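Local coordinates for methylocystis parvus OBBP MbnE (Methylocystis parvus OBBP, PDB 5ICQ), which probably binds the copper-chelating peptide methanobactin in the periplasm, as a family 5 solute-binding protein of a transport system, at residues A166-V170 with L193-L197; G378-R384 with I398-E402; E447-K451 with Y483-R487. One frame throughout, in Å; residues are numbered along the deposited sequence.

Overall arrangement
Followed from the N terminus, the three contacts come in series, none nested in or crossing another, and each closes its own chain excursion. Interaction 1 closes the 22 residues between 166-170 and 193-197, which include strands 172-175 and 180-184 of an antiparallel sheet, bringing helix 161-168 onto helix 193-198. Interaction 2 spans 13 residues and joins the start of helix 381-387 to the end of helix 396-399 at the surface, beside helix 547-563. Interaction 3 spans 31 residues, which complete a beta-alpha-beta crossover, and holds helix 480-489 against strand 442-450 of the mixed sheet. The contacts are well separated, with centres about 34 to 36 Å apart and nearest atoms at least about 21 Å apart.

Interaction 1. Residues A166-V170 with L193-L197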
ATOM      1  N   ALA A 166      13.358  -0.214  12.571  1.00 22.88           N
ATOM      2  CA  ALA A 166      14.350  -0.308  11.503  1.00 19.74           C
ATOM      3  C   ALA A 166      15.599   0.500  11.841  1.00 20.20           C
ATOM      4  O   ALA A 166      16.719  -0.014  11.771  1.00 18.95           O
ATOM      5  CB  ALA A 166      13.744   0.164  10.177  1.00 17.59           C
ATOM      6  N   TYR A 167      15.428   1.781  12.191  1.00 20.86           N
ATOM      7  CA  TYR A 167      16.599   2.595  12.509  1.00 20.57           C
ATOM      8  C   TYR A 167      17.317   2.047  13.733  1.00 17.51           C
ATOM      9  O   TYR A 167      18.539   2.178  13.845  1.00 17.45           O
ATOM     10  CB  TYR A 167      16.219   4.065  12.738  1.00 16.06           C
ATOM     11  CG  TYR A 167      15.583   4.787  11.551  1.00 16.54           C
ATOM     12  CD1 TYR A 167      15.373   4.149  10.330  1.00 19.52           C
ATOM     13  CD2 TYR A 167      15.192   6.113  11.666  1.00 20.74           C
ATOM     14  CE1 TYR A 167      14.771   4.821   9.256  1.00 18.43           C
ATOM     15  CE2 TYR A 167      14.589   6.791  10.611  1.00 23.44           C
ATOM     16  CZ  TYR A 167      14.378   6.142   9.411  1.00 16.25           C
ATOM     17  OH  TYR A 167      13.773   6.835   8.382  1.00 19.26           O
ATOM     18  N   GLY A 168      16.577   1.408  14.646  1.00 17.62           N
ATOM     19  CA  GLY A 168      17.184   0.788  15.811  1.00 18.62           C
ATOM     20  C   GLY A 168      18.101  -0.374  15.489  1.00 24.84           C
ATOM     21  O   GLY A 168      18.897  -0.770  16.340  1.00 22.82           O
ATOM     22  N   LEU A 169      18.008  -0.933  14.280  1.00 22.92           N
ATOM     23  CA  LEU A 169      18.888  -2.030  13.898  1.00 22.59           C
ATOM     24  C   LEU A 169      20.280  -1.553  13.516  1.00 25.62           C
ATOM     25  O   LEU A 169      21.217  -2.358  13.517  1.00 22.21           O
ATOM     26  CB  LEU A 169      18.288  -2.816  12.729  1.00 24.24           C
ATOM     27  CG  LEU A 169      16.958  -3.540  12.931  1.00 23.66           C
ATOM     28  CD1 LEU A 169      16.434  -4.046  11.597  1.00 24.19           C
ATOM     29  CD2 LEU A 169      17.138  -4.696  13.900  1.00 22.92           C
ATOM     30  N   VAL A 170      20.434  -0.267  13.188  1.00 20.43           N
ATOM     31  CA  VAL A 170      21.726   0.246  12.748  1.00 16.97           C
ATOM     32  C   VAL A 170      22.734   0.143  13.882  1.00 20.03           C
ATOM     33  O   VAL A 170      22.443   0.513  15.024  1.00 22.13           O
ATOM     34  CB  VAL A 170      21.578   1.699  12.267  1.00 17.90           C
ATOM     35  CG1 VAL A 170      22.940   2.295  11.949  1.00 20.71           C
ATOM     36  CG2 VAL A 170      20.668   1.756  11.051  1.00 16.60           C
ATOM     37  N   LEU A 193      17.097  -2.636   4.701  1.00 17.71           N
ATOM     38  CA  LEU A 193      17.456  -1.509   5.559  1.00 17.62           C
ATOM     39  C   LEU A 193      18.192  -0.376   4.840  1.00 18.62           C
ATOM     40  O   LEU A 193      17.878   0.792   5.130  1.00 17.83           O
ATOM     41  CB  LEU A 193      18.263  -2.018   6.762  1.00 15.87           C
ATOM     42  CG  LEU A 193      18.643  -0.990   7.828  1.00 17.82           C
ATOM     43  CD1 LEU A 193      17.407  -0.289   8.325  1.00 17.73           C
ATOM     44  CD2 LEU A 193      19.361  -1.681   8.988  1.00 18.98           C
ATOM     45  N   PRO A 194      19.138  -0.617   3.920  1.00 16.77           N
ATOM     46  CA  PRO A 194      19.772   0.522   3.232  1.00 14.89           C
ATOM     47  C   PRO A 194      18.803   1.377   2.436  1.00 15.28           C
ATOM     48  O   PRO A 194      19.002   2.598   2.358  1.00 12.83           O
ATOM     49  CB  PRO A 194      20.803  -0.148   2.315  1.00 19.75           C
ATOM     50  CG  PRO A 194      21.121  -1.436   2.995  1.00 17.98           C
ATOM     51  CD  PRO A 194      19.806  -1.886   3.572  1.00 21.77           C
ATOM     52  N   LEU A 195      17.768   0.776   1.837  1.00 14.26           N
ATOM     53  CA  LEU A 195      16.792   1.559   1.085  1.00 12.33           C
ATOM     54  C   LEU A 195      15.864   2.328   2.018  1.00 12.27           C
ATOM     55  O   LEU A 195      15.448   3.445   1.699  1.00 11.90           O
ATOM     56  CB  LEU A 195      15.971   0.661   0.149  1.00 11.85           C
ATOM     57  CG  LEU A 195      16.659   0.116  -1.103  1.00 13.06           C
ATOM     58  CD1 LEU A 195      17.532  -1.094  -0.791  1.00 15.71           C
ATOM     59  CD2 LEU A 195      15.630  -0.218  -2.166  1.00 14.20           C
ATOM     60  N   ILE A 196      15.522   1.737   3.167  1.00 10.58           N
ATOM     61  CA  ILE A 196      14.750   2.455   4.179  1.00 12.59           C
ATOM     62  C   ILE A 196      15.524   3.675   4.673  1.00 10.89           C
ATOM     63  O   ILE A 196      14.960   4.764   4.835  1.00 13.60           O
ATOM     64  CB  ILE A 196      14.387   1.503   5.335  1.00 17.06           C
ATOM     65  CG1 ILE A 196      13.364   0.465   4.872  1.00 22.59           C
ATOM     66  CG2 ILE A 196      13.839   2.284   6.532  1.00 14.46           C
ATOM     67  CD1 ILE A 196      13.228  -0.700   5.813  1.00 25.46           C
ATOM     68  N   LEU A 197      16.826   3.515   4.925  1.00 13.37           N
ATOM     69  CA  LEU A 197      17.642   4.662   5.323  1.00  9.48           C
ATOM     70  C   LEU A 197      17.717   5.703   4.215  1.00 13.29           C
ATOM     71  O   LEU A 197      17.755   6.910   4.489  1.00 13.09           O
ATOM     72  CB  LEU A 197      19.053   4.199   5.702  1.00 13.02           C
ATOM     73  CG  LEU A 197      19.141   3.286   6.927  1.00 14.36           C
ATOM     74  CD1 LEU A 197      20.543   2.696   7.067  1.00 16.79           C
ATOM     75  CD2 LEU A 197      18.765   4.065   8.175  1.00 17.82           C
TER
HETATM   76  O   HOH W   1      12.829   5.672   6.222  1.00 13.16           O
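Between Y167 OH and I196 O stands one water, 2.6 Å from Y167 OH and donating to I196 O at 2.7 Å, the one polar link found between two segments whose side chains otherwise meet through hydrocarbon. The motif is helix-to-helix packing: the C-terminal part of helix 161-168 sits against helix 193-198 within the family 5 solute-binding fold. Y167 OH is also hydrogen-bonded to Q163 on its own helix, giving the hydroxyl a protein partner as well as the water. The water lies in the phenol ring plane, at its edge. I196 CG2 comes to the same ring near its plane, 3.8 Å from Y167 CE1; chi1 of I196, -69°, puts CG1 beside the backbone N and leaves CG2 anti to it, facing Y167. L197 runs antiparallel alongside Y167, L197 CD2 4.0 Å from Y167 CD1, and both its methyls touch V170 CG2, L197 CD1 at 4.1 Å. F152 of helix 145-158 and Y183 of strand 180-184 touch V170 and L197, extending the apolar cluster to helix and sheet. L193 uses both methyls: L193 CD2 lies 4.1 Å from L169 CB, while L193 CD1 rests 3.5 Å from A166 O.

Interaction 2. Residues G378-R384 with I398-E402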
ATOM      1  N   GLY A 378       1.518 -22.365 -13.385  1.00 19.28           N
ATOM      2  CA  GLY A 378       2.069 -23.539 -12.727  1.00 20.26           C
ATOM      3  C   GLY A 378       3.368 -23.191 -12.017  1.00 20.46           C
ATOM      4  O   GLY A 378       4.149 -22.358 -12.480  1.00 17.42           O
ATOM      5  N   ALA A 379       3.587 -23.818 -10.863  1.00 13.39           N
ATOM      6  CA  ALA A 379       4.812 -23.563 -10.121  1.00 13.64           C
ATOM      7  C   ALA A 379       6.021 -23.979 -10.947  1.00 16.69           C
ATOM      8  O   ALA A 379       6.042 -25.051 -11.558  1.00 16.73           O
ATOM      9  CB  ALA A 379       4.804 -24.317  -8.789  1.00 15.54           C
ATOM     10  N   SER A 380       7.034 -23.126 -10.962  1.00 12.75           N
ATOM     11  CA  SER A 380       8.235 -23.461 -11.707  1.00 16.71           C
ATOM     12  C   SER A 380       9.070 -24.489 -10.944  1.00 17.04           C
ATOM     13  O   SER A 380       8.809 -24.804  -9.783  1.00 13.24           O
ATOM     14  CB  SER A 380       9.060 -22.211 -11.964  1.00 14.89           C
ATOM     15  OG  SER A 380       9.571 -21.726 -10.742  1.00 14.77           O
ATOM     16  N   GLU A 381      10.101 -25.010 -11.611  1.00 17.77           N
ATOM     17  CA  GLU A 381      11.019 -25.914 -10.924  1.00 17.92           C
ATOM     18  C   GLU A 381      11.724 -25.210  -9.772  1.00 11.10           C
ATOM     19  O   GLU A 381      11.965 -25.819  -8.722  1.00 16.15           O
ATOM     20  CB  GLU A 381      12.033 -26.501 -11.913  1.00 24.35           C
ATOM     21  CG  GLU A 381      11.402 -27.499 -12.867  1.00 35.36           C
ATOM     22  CD  GLU A 381      10.549 -28.530 -12.137  1.00 53.99           C
ATOM     23  OE1 GLU A 381      11.111 -29.295 -11.320  1.00 61.83           O
ATOM     24  OE2 GLU A 381       9.318 -28.568 -12.364  1.00 54.54           O
ATOM     25  N   LYS A 382      12.034 -23.922  -9.936  1.00 10.73           N
ATOM     26  CA  LYS A 382      12.660 -23.170  -8.851  1.00 14.30           C
ATOM     27  C   LYS A 382      11.683 -22.955  -7.701  1.00 10.84           C
ATOM     28  O   LYS A 382      12.083 -22.976  -6.533  1.00 13.08           O
ATOM     29  CB  LYS A 382      13.178 -21.811  -9.341  1.00 19.80           C
ATOM     30  CG  LYS A 382      14.356 -21.816 -10.281  1.00 35.46           C
ATOM     31  CD  LYS A 382      14.094 -22.573 -11.529  1.00 46.08           C
ATOM     32  CE  LYS A 382      12.937 -22.044 -12.254  1.00 37.45           C
ATOM     33  NZ  LYS A 382      12.407 -23.007 -13.200  1.00 25.45           N
ATOM     34  N   GLU A 383      10.406 -22.708  -8.013  1.00 13.52           N
ATOM     35  CA  GLU A 383       9.402 -22.612  -6.955  1.00 14.60           C
ATOM     36  C   GLU A 383       9.293 -23.925  -6.196  1.00 14.42           C
ATOM     37  O   GLU A 383       9.205 -23.941  -4.962  1.00 13.33           O
ATOM     38  CB  GLU A 383       8.035 -22.252  -7.533  1.00 13.83           C
ATOM     39  CG  GLU A 383       7.833 -20.823  -7.919  1.00 16.75           C
ATOM     40  CD  GLU A 383       6.359 -20.549  -8.159  1.00 20.47           C
ATOM     41  OE1 GLU A 383       5.602 -20.538  -7.163  1.00 16.76           O
ATOM     42  OE2 GLU A 383       5.957 -20.409  -9.336  1.00 17.65           O
ATOM     43  N   ARG A 384       9.271 -25.039  -6.923  1.00 10.41           N
ATOM     44  CA  ARG A 384       9.130 -26.334  -6.267  1.00 15.32           C
ATOM     45  C   ARG A 384      10.332 -26.631  -5.381  1.00 12.61           C
ATOM     46  O   ARG A 384      10.184 -27.219  -4.307  1.00 14.35           O
ATOM     47  CB  ARG A 384       8.911 -27.423  -7.325  1.00 16.65           C
ATOM     48  CG  ARG A 384       7.536 -27.302  -8.021  1.00 13.23           C
ATOM     49  CD  ARG A 384       7.412 -28.197  -9.271  1.00 26.51           C
ATOM     50  NE  ARG A 384       6.396 -27.678 -10.196  1.00 24.44           N
ATOM     51  CZ  ARG A 384       5.134 -28.107 -10.269  1.00 26.13           C
ATOM     52  NH1 ARG A 384       4.710 -29.095  -9.488  1.00 23.72           N
ATOM     53  NH2 ARG A 384       4.290 -27.553 -11.142  1.00 24.42           N
ATOM     54  N   ILE A 398      -3.606 -25.446  -6.346  1.00 12.14           N
ATOM     55  CA  ILE A 398      -2.907 -24.166  -6.351  1.00 10.76           C
ATOM     56  C   ILE A 398      -1.489 -24.314  -6.898  1.00  8.47           C
ATOM     57  O   ILE A 398      -0.985 -23.426  -7.604  1.00  9.77           O
ATOM     58  CB  ILE A 398      -2.945 -23.589  -4.923  1.00  8.85           C
ATOM     59  CG1 ILE A 398      -4.375 -23.121  -4.625  1.00  7.37           C
ATOM     60  CG2 ILE A 398      -1.936 -22.449  -4.762  1.00 13.06           C
ATOM     61  CD1 ILE A 398      -4.664 -22.826  -3.168  1.00 11.52           C
ATOM     62  N   LEU A 399      -0.836 -25.442  -6.611  1.00  7.95           N
ATOM     63  CA  LEU A 399       0.521 -25.666  -7.106  1.00  8.26           C
ATOM     64  C   LEU A 399       0.555 -25.646  -8.632  1.00 12.46           C
ATOM     65  O   LEU A 399       1.497 -25.123  -9.233  1.00 15.46           O
ATOM     66  CB  LEU A 399       1.067 -26.998  -6.584  1.00 11.04           C
ATOM     67  CG  LEU A 399       2.548 -27.308  -6.865  1.00 16.98           C
ATOM     68  CD1 LEU A 399       3.463 -26.370  -6.094  1.00 16.01           C
ATOM     69  CD2 LEU A 399       2.871 -28.763  -6.532  1.00 26.22           C
ATOM     70  N   GLU A 400      -0.482 -26.175  -9.276  1.00 14.17           N
ATOM     71  CA  GLU A 400      -0.485 -26.265 -10.732  1.00 19.22           C
ATOM     72  C   GLU A 400      -1.106 -25.046 -11.415  1.00 15.13           C
ATOM     73  O   GLU A 400      -1.157 -25.005 -12.651  1.00 17.77           O
ATOM     74  CB  GLU A 400      -1.199 -27.549 -11.171  1.00 21.41           C
ATOM     75  CG  GLU A 400      -0.571 -28.828 -10.603  1.00 26.08           C
ATOM     76  CD  GLU A 400       0.949 -28.925 -10.820  1.00 34.17           C
ATOM     77  OE1 GLU A 400       1.461 -28.406 -11.836  1.00 30.54           O
ATOM     78  OE2 GLU A 400       1.635 -29.539  -9.973  1.00 35.54           O
ATOM     79  N   GLY A 401      -1.541 -24.044 -10.656  1.00 14.55           N
ATOM     80  CA  GLY A 401      -2.123 -22.849 -11.241  1.00 17.90           C
ATOM     81  C   GLY A 401      -3.524 -23.024 -11.793  1.00 19.73           C
ATOM     82  O   GLY A 401      -3.925 -22.271 -12.679  1.00 20.04           O
ATOM     83  N   GLU A 402      -4.273 -24.013 -11.309  1.00 14.50           N
ATOM     84  CA  GLU A 402      -5.643 -24.245 -11.744  1.00 14.57           C
ATOM     85  C   GLU A 402      -6.682 -23.639 -10.813  1.00 21.53           C
ATOM     86  O   GLU A 402      -7.867 -23.622 -11.168  1.00 29.46           O
ATOM     87  CB  GLU A 402      -5.921 -25.748 -11.864  1.00 16.80           C
ATOM     88  CG  GLU A 402      -5.011 -26.440 -12.847  1.00 19.38           C
ATOM     89  CD  GLU A 402      -5.456 -27.856 -13.144  1.00 30.30           C
ATOM     90  OE1 GLU A 402      -6.410 -28.340 -12.493  1.00 35.86           O
ATOM     91  OE2 GLU A 402      -4.854 -28.481 -14.037  1.00 30.79           O
TER
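R384 reaches in two directions with one guanidinium, meeting E400 end-on across the contact and the A379 carbonyl of its own segment side-on. Towards E400 the bonds pair off, R384 NH2 to E400 OE1 at 3.0 Å and R384 NH1 to E400 OE2 at 3.1 Å. Both oxygens lie close to the guanidinium plane and are met on their syn sides, although the two planes are turned 28° apart. R384 NE and NH2 both donate to A379 O, NH2 on a lone pair in the carbonyl plane and NE from above that plane; together the four bonds fix the group's rotation. E381 adds a long, charge-only contact. With an alanine here, the E400 carboxylate is likely to lose its cationic mate and A379 O two of its donors. Apart from the charged groups, A379 N donates to L399 O at 3.0 Å, and A379 CB packs 3.6 Å from L399 CD1. At G401 positive phi closes a Schellman motif after helix 396-399, whereas S380 OG accepts from E383 N at 3.0 Å, the return bond from S380 N to E383 OE2 being weak. The arrangement thus joins a Schellman C-terminus to a helix start closed by a capping box.

Interaction 3. Residues E447-K451 with Y483-R487; sequences EIMVK and YQRRR
K451 lies over the face of the Y483 ring, its CB 3.5 Å from the ring centroid and almost on the normal, a well-centred CH-pi contact. The first torsion of K451, 72°, sets CG between the backbone N and the carbonyl carbon; from there the extended chain passes obliquely over the ring, bringing K451 CD within 3.8 Å of Y483 CE2. M449 CG stands 3.7 Å from Y483 CD1, and the M449 sulfur makes a Met-aromatic contact, oblique to the ring at 53° off its normal. That sulfur also covers one face of the R486 guanidinium, M449 SD being 3.6 Å from R486 NE and offset toward the rim. At the guanidinium edge, R486 NH2 donates to the syn lone pair of E447 OE2 at 2.7 Å, the two planes 43° apart. A water joins E447 OE1 to R486 NH1, while another, in the plane of the Y483 ring, bridges M449 O and Y483 OH. Strand 442-450, helix 453-467 and parallel strand 472-477 form a beta-alpha-beta crossover, and helix 480-489 follows it to pack here. M495 of strand 494-498 also touches M449 and Y483, and R486 NE is held by D491 O. The chemistry implies a mixed interface: M449 and Y483 are buried, the exposed K451 covers one ring face, and E447 would probably offset part of the positive charge of R486.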
ATOM      1  N   GLU A 447     -20.293 -15.686  14.129  1.00  7.85           N
ATOM      2  CA  GLU A 447     -20.639 -14.284  13.966  1.00  5.47           C
ATOM      3  C   GLU A 447     -19.622 -13.607  13.058  1.00  9.34           C
ATOM      4  O   GLU A 447     -18.415 -13.819  13.213  1.00 11.16           O
ATOM      5  CB  GLU A 447     -20.663 -13.594  15.328  1.00  9.11           C
ATOM      6  CG  GLU A 447     -20.792 -12.084  15.256  1.00 11.80           C
ATOM      7  CD  GLU A 447     -20.449 -11.437  16.590  1.00 23.58           C
ATOM      8  OE1 GLU A 447     -21.363 -11.172  17.386  1.00 18.94           O
ATOM      9  OE2 GLU A 447     -19.251 -11.224  16.845  1.00 26.74           O
ATOM     10  N   ILE A 448     -20.103 -12.787  12.120  1.00  8.41           N
ATOM     11  CA  ILE A 448     -19.242 -11.892  11.343  1.00  6.90           C
ATOM     12  C   ILE A 448     -19.352 -10.504  11.945  1.00 12.73           C
ATOM     13  O   ILE A 448     -20.428  -9.894  11.916  1.00  9.17           O
ATOM     14  CB  ILE A 448     -19.635 -11.849   9.856  1.00  6.23           C
ATOM     15  CG1 ILE A 448     -19.598 -13.248   9.230  1.00  9.28           C
ATOM     16  CG2 ILE A 448     -18.701 -10.871   9.087  1.00  6.31           C
ATOM     17  CD1 ILE A 448     -20.099 -13.271   7.771  1.00  9.72           C
ATOM     18  N   MET A 449     -18.246  -9.976  12.460  1.00  7.88           N
ATOM     19  CA  MET A 449     -18.249  -8.628  13.011  1.00  8.08           C
ATOM     20  C   MET A 449     -17.968  -7.633  11.892  1.00  8.62           C
ATOM     21  O   MET A 449     -17.000  -7.799  11.145  1.00 10.54           O
ATOM     22  CB  MET A 449     -17.201  -8.499  14.123  1.00  9.28           C
ATOM     23  CG  MET A 449     -17.049  -7.093  14.654  1.00 11.27           C
ATOM     24  SD  MET A 449     -15.817  -6.985  15.995  1.00 14.37           S
ATOM     25  CE  MET A 449     -14.273  -7.153  15.096  1.00  8.68           C
ATOM     26  N   VAL A 450     -18.811  -6.600  11.769  1.00  8.58           N
ATOM     27  CA  VAL A 450     -18.643  -5.604  10.717  1.00  7.61           C
ATOM     28  C   VAL A 450     -18.656  -4.202  11.319  1.00 10.87           C
ATOM     29  O   VAL A 450     -19.148  -3.971  12.422  1.00 11.31           O
ATOM     30  CB  VAL A 450     -19.722  -5.715   9.615  1.00  7.71           C
ATOM     31  CG1 VAL A 450     -19.626  -7.060   8.886  1.00  8.59           C
ATOM     32  CG2 VAL A 450     -21.121  -5.520  10.199  1.00  8.00           C
ATOM     33  N   LYS A 451     -18.100  -3.252  10.561  1.00 13.17           N
ATOM     34  CA  LYS A 451     -17.937  -1.892  11.057  1.00 19.31           C
ATOM     35  C   LYS A 451     -18.776  -0.846  10.337  1.00 21.91           C
ATOM     36  O   LYS A 451     -18.914   0.263  10.860  1.00 16.04           O
ATOM     37  CB  LYS A 451     -16.462  -1.471  10.989  1.00 18.64           C
ATOM     38  CG  LYS A 451     -15.945  -1.204   9.587  1.00 24.50           C
ATOM     39  CD  LYS A 451     -14.557  -0.563   9.661  1.00 31.52           C
ATOM     40  CE  LYS A 451     -13.981  -0.277   8.289  1.00 39.50           C
ATOM     41  NZ  LYS A 451     -12.709   0.498   8.405  1.00 46.72           N
ATOM     42  N   TYR A 483     -15.341  -2.143  17.833  1.00 13.57           N
ATOM     43  CA  TYR A 483     -14.728  -2.801  16.679  1.00 15.71           C
ATOM     44  C   TYR A 483     -13.209  -2.778  16.774  1.00 16.00           C
ATOM     45  O   TYR A 483     -12.540  -3.799  16.564  1.00 13.38           O
ATOM     46  CB  TYR A 483     -15.186  -2.116  15.395  1.00 15.16           C
ATOM     47  CG  TYR A 483     -14.734  -2.806  14.122  1.00 20.13           C
ATOM     48  CD1 TYR A 483     -15.440  -3.890  13.610  1.00 16.01           C
ATOM     49  CD2 TYR A 483     -13.620  -2.363  13.424  1.00 21.01           C
ATOM     50  CE1 TYR A 483     -15.037  -4.523  12.437  1.00 14.83           C
ATOM     51  CE2 TYR A 483     -13.203  -2.996  12.253  1.00 20.19           C
ATOM     52  CZ  TYR A 483     -13.915  -4.079  11.770  1.00 18.67           C
ATOM     53  OH  TYR A 483     -13.525  -4.709  10.602  1.00 25.71           O
ATOM     54  N   GLN A 484     -12.644  -1.609  17.070  1.00 12.21           N
ATOM     55  CA  GLN A 484     -11.193  -1.502  17.176  1.00 14.67           C
ATOM     56  C   GLN A 484     -10.665  -2.343  18.332  1.00  9.42           C
ATOM     57  O   GLN A 484      -9.651  -3.036  18.192  1.00 17.27           O
ATOM     58  CB  GLN A 484     -10.787  -0.036  17.343  1.00 20.28           C
ATOM     59  CG  GLN A 484      -9.339   0.152  17.786  1.00 33.02           C
ATOM     60  CD  GLN A 484      -9.004   1.591  18.159  1.00 34.55           C
ATOM     61  OE1 GLN A 484      -8.237   2.259  17.466  1.00 41.36           O
ATOM     62  NE2 GLN A 484      -9.563   2.064  19.266  1.00 27.17           N
ATOM     63  N   ARG A 485     -11.331  -2.293  19.488  1.00 11.47           N
ATOM     64  CA  ARG A 485     -10.870  -3.096  20.618  1.00 13.84           C
ATOM     65  C   ARG A 485     -10.966  -4.590  20.318  1.00 16.57           C
ATOM     66  O   ARG A 485     -10.064  -5.366  20.668  1.00 12.40           O
ATOM     67  CB  ARG A 485     -11.674  -2.761  21.871  1.00 18.79           C
ATOM     68  CG  ARG A 485     -11.384  -3.669  23.044  1.00 28.95           C
ATOM     69  CD  ARG A 485     -11.102  -2.884  24.311  1.00 52.23           C
ATOM     70  NE  ARG A 485     -12.161  -1.923  24.601  1.00 64.81           N
ATOM     71  CZ  ARG A 485     -11.971  -0.612  24.711  1.00 69.77           C
ATOM     72  NH1 ARG A 485     -10.756  -0.103  24.571  1.00 72.06           N
ATOM     73  NH2 ARG A 485     -12.992   0.190  24.975  1.00 68.28           N
ATOM     74  N   ARG A 486     -12.064  -5.019  19.702  1.00 16.05           N
ATOM     75  CA  ARG A 486     -12.217  -6.442  19.424  1.00 14.67           C
ATOM     76  C   ARG A 486     -11.263  -6.905  18.332  1.00 11.38           C
ATOM     77  O   ARG A 486     -10.776  -8.043  18.377  1.00 13.70           O
ATOM     78  CB  ARG A 486     -13.670  -6.752  19.068  1.00 10.79           C
ATOM     79  CG  ARG A 486     -14.580  -6.673  20.303  1.00  9.46           C
ATOM     80  CD  ARG A 486     -16.040  -6.939  19.946  1.00 15.22           C
ATOM     81  NE  ARG A 486     -16.180  -8.258  19.325  1.00 12.99           N
ATOM     82  CZ  ARG A 486     -17.330  -8.765  18.891  1.00 21.21           C
ATOM     83  NH1 ARG A 486     -18.453  -8.065  19.020  1.00 17.98           N
ATOM     84  NH2 ARG A 486     -17.356  -9.970  18.331  1.00 14.01           N
ATOM     85  N   ARG A 487     -10.966  -6.047  17.358  1.00 10.04           N
ATOM     86  CA  ARG A 487      -9.977  -6.425  16.357  1.00 10.72           C
ATOM     87  C   ARG A 487      -8.601  -6.588  16.996  1.00 17.34           C
ATOM     88  O   ARG A 487      -7.868  -7.536  16.679  1.00 13.31           O
ATOM     89  CB  ARG A 487      -9.935  -5.386  15.236  1.00  9.96           C
ATOM     90  CG  ARG A 487      -8.958  -5.717  14.127  1.00 17.59           C
ATOM     91  CD  ARG A 487      -8.763  -4.541  13.183  1.00 28.32           C
ATOM     92  NE  ARG A 487      -7.958  -3.507  13.821  1.00 41.09           N
ATOM     93  CZ  ARG A 487      -8.278  -2.219  13.867  1.00 51.38           C
ATOM     94  NH1 ARG A 487      -9.392  -1.785  13.288  1.00 49.06           N
ATOM     95  NH2 ARG A 487      -7.473  -1.362  14.482  1.00 50.46           N
TER
HETATM   96  O   HOH W   2     -20.959  -9.432  19.074  1.00 27.78           O
HETATM   97  O   HOH W   3     -15.333  -6.436   9.533  1.00 11.31           O